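Local coordinates for RagB/SusD domain protein (Flavobacterium johnsoniae, PDB 5J90), which binds chitin and, as a SusD homolog, probably helps capture chitin chains at the outer membrane for uptake and breakdown, at residues A[87-92]-A[131-136]. Numbering follows the deposited sequence.
Sequences GFIWDY and TDTFGP. With EDO (1,2-ethanediol), chain C.
Trp90 and Phe134 form a T-shaped aromatic pair between two consecutive helices, 83-108 and 113-134, a helical hairpin in the largely helical SusD-like fold. The six-membered ring of the indole points its edge at the phenyl face, with centroids 5.4 Å apart and planes at 85°. Trp90 CE3 lies 3.9 Å from both Phe134 CD2 and Phe134 CE2. A chi1 of -176°, placing CG opposite the backbone N, brings the CE3 edge over the rim of the Phe134 face, while the rings of Tyr94 and Tyr151 also meet the indole, their planes inclined to it. Thr133 CG2 lies against the opposite face of Phe134, near the rim.

Apolar contacts of Ile89 extend this buried patch. Ile89 sends CG2 to the phenyl edge, 3.9 Å from Phe134 CE2, and its CD1 approaches Thr133 CG2; Ile468, from a loop, touches both Ile89 and Thr133.

The polar bonds lie within each segment or beyond the pair. Thr133 OG1 bonds back to the carbonyl of Arg129. On the far side of helix 83-108, Tyr92 OH shares a hydrogen bond with O1 of an ethanediol, probably carried over from crystallisation; a phenylalanine here would probably leave that diol oxygen without its phenolic mate. Where helix 113-134 ends, Gly135 takes positive phi, and Thr131 OG1 donates to Gly135 O over 2.7 Å, tilted 26° from the carbonyl plane.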
loop_
_atom_site.group_PDB
_atom_site.type_symbol
_atom_site.label_atom_id
_atom_site.label_comp_id
_atom_site.label_asym_id
_atom_site.label_seq_id
_atom_site.Cartn_x
_atom_site.Cartn_y
_atom_site.Cartn_z
ATOM N N GLY A 87 8.755 -20.326 10.880
ATOM C CA GLY A 87 7.570 -21.094 11.209
ATOM C C GLY A 87 7.276 -21.131 12.699
ATOM O O GLY A 87 6.120 -21.228 13.100
ATOM N N PHE A 88 8.316 -21.036 13.520
ATOM C CA PHE A 88 8.140 -21.041 14.971
ATOM C C PHE A 88 7.237 -19.917 15.473
ATOM O O PHE A 88 6.505 -20.093 16.450
ATOM C CB PHE A 88 9.497 -20.973 15.680
ATOM C CG PHE A 88 10.209 -22.294 15.743
ATOM C CD1 PHE A 88 10.993 -22.730 14.687
ATOM C CD2 PHE A 88 10.078 -23.104 16.860
ATOM C CE1 PHE A 88 11.644 -23.966 14.749
ATOM C CE2 PHE A 88 10.726 -24.336 16.931
ATOM C CZ PHE A 88 11.511 -24.764 15.873
ATOM N N ILE A 89 7.283 -18.764 14.804
ATOM C CA ILE A 89 6.470 -17.620 15.212
ATOM C C ILE A 89 4.995 -17.996 15.167
ATOM O O ILE A 89 4.246 -17.809 16.130
ATOM C CB ILE A 89 6.697 -16.416 14.274
ATOM C CG1 ILE A 89 8.185 -16.070 14.156
ATOM C CG2 ILE A 89 5.872 -15.222 14.742
ATOM C CD1 ILE A 89 8.490 -15.106 13.013
ATOM N N TRP A 90 4.580 -18.545 14.029
ATOM C CA TRP A 90 3.193 -18.912 13.818
ATOM C C TRP A 90 2.803 -20.083 14.719
ATOM O O TRP A 90 1.777 -20.049 15.412
ATOM C CB TRP A 90 2.999 -19.280 12.346
ATOM C CG TRP A 90 1.595 -19.592 11.936
ATOM C CD1 TRP A 90 0.914 -20.764 12.122
ATOM C CD2 TRP A 90 0.709 -18.725 11.224
ATOM N NE1 TRP A 90 -0.352 -20.669 11.583
ATOM C CE2 TRP A 90 -0.501 -19.424 11.024
ATOM C CE3 TRP A 90 0.819 -17.416 10.738
ATOM C CZ2 TRP A 90 -1.588 -18.859 10.352
ATOM C CZ3 TRP A 90 -0.263 -16.860 10.075
ATOM C CH2 TRP A 90 -1.447 -17.573 9.898
ATOM N N ASP A 91 3.627 -21.125 14.717
ATOM C CA ASP A 91 3.238 -22.359 15.390
ATOM C C ASP A 91 3.110 -22.176 16.909
ATOM O O ASP A 91 2.114 -22.599 17.506
ATOM C CB ASP A 91 4.175 -23.507 14.997
ATOM C CG ASP A 91 4.078 -23.855 13.511
ATOM O OD1 ASP A 91 3.005 -23.637 12.923
ATOM O OD2 ASP A 91 5.076 -24.337 12.929
ATOM N N TYR A 92 4.071 -21.487 17.525
ATOM C CA TYR A 92 3.990 -21.254 18.966
ATOM C C TYR A 92 2.902 -20.254 19.355
ATOM O O TYR A 92 2.212 -20.437 20.356
ATOM C CB TYR A 92 5.353 -20.865 19.554
ATOM C CG TYR A 92 6.170 -22.081 19.923
ATOM C CD1 TYR A 92 6.812 -22.830 18.945
ATOM C CD2 TYR A 92 6.272 -22.499 21.243
ATOM C CE1 TYR A 92 7.544 -23.956 19.269
ATOM C CE2 TYR A 92 7.002 -23.633 21.576
ATOM C CZ TYR A 92 7.629 -24.350 20.581
ATOM O OH TYR A 92 8.365 -25.479 20.901
ATOM N N THR A 131 -0.253 -10.500 13.272
ATOM C CA THR A 131 -0.635 -9.839 12.028
ATOM C C THR A 131 0.388 -8.789 11.589
ATOM O O THR A 131 0.626 -8.610 10.392
ATOM C CB THR A 131 -2.067 -9.262 12.058
ATOM O OG1 THR A 131 -2.343 -8.612 10.809
ATOM C CG2 THR A 131 -2.229 -8.229 13.160
ATOM N N ASP A 132 1.038 -8.137 12.544
ATOM C CA ASP A 132 2.081 -7.186 12.182
ATOM C C ASP A 132 3.271 -7.856 11.505
ATOM O O ASP A 132 4.027 -7.203 10.788
ATOM C CB ASP A 132 2.534 -6.396 13.403
ATOM C CG ASP A 132 1.505 -5.389 13.858
ATOM O OD1 ASP A 132 0.508 -5.144 13.142
ATOM O OD2 ASP A 132 1.714 -4.828 14.952
ATOM N N THR A 133 3.434 -9.160 11.723
ATOM C CA THR A 133 4.521 -9.922 11.120
ATOM C C THR A 133 4.155 -10.480 9.740
ATOM O O THR A 133 4.943 -10.379 8.806
ATOM C CB THR A 133 4.963 -11.052 12.071
ATOM O OG1 THR A 133 5.474 -10.461 13.276
ATOM C CG2 THR A 133 6.044 -11.907 11.456
ATOM N N PHE A 134 2.947 -11.034 9.609
ATOM C CA PHE A 134 2.557 -11.754 8.394
ATOM C C PHE A 134 1.593 -11.006 7.475
ATOM O O PHE A 134 1.535 -11.298 6.270
ATOM C CB PHE A 134 1.951 -13.122 8.761
ATOM C CG PHE A 134 2.940 -14.070 9.379
ATOM C CD1 PHE A 134 3.829 -14.776 8.582
ATOM C CD2 PHE A 134 3.002 -14.234 10.760
ATOM C CE1 PHE A 134 4.764 -15.623 9.147
ATOM C CE2 PHE A 134 3.939 -15.081 11.330
ATOM C CZ PHE A 134 4.816 -15.777 10.521
ATOM N N GLY A 135 0.827 -10.063 8.029
ATOM C CA GLY A 135 -0.257 -9.422 7.294
ATOM C C GLY A 135 -1.564 -10.160 7.547
ATOM O O GLY A 135 -2.035 -10.228 8.681
ATOM N N PRO A 136 -2.166 -10.742 6.501
ATOM C CA PRO A 136 -3.336 -11.587 6.747
ATOM C C PRO A 136 -2.984 -12.725 7.705
ATOM O O PRO A 136 -1.885 -13.278 7.626
ATOM C CB PRO A 136 -3.669 -12.144 5.350
ATOM C CG PRO A 136 -3.057 -11.139 4.387
ATOM C CD PRO A 136 -1.803 -10.677 5.073
HETATM C C1 EDO C . 9.611 -27.451 19.100
HETATM O O1 EDO C . 8.497 -27.807 19.925
HETATM C C2 EDO C . 9.470 -28.138 17.750
HETATM O O2 EDO C . 8.200 -27.805 17.175
#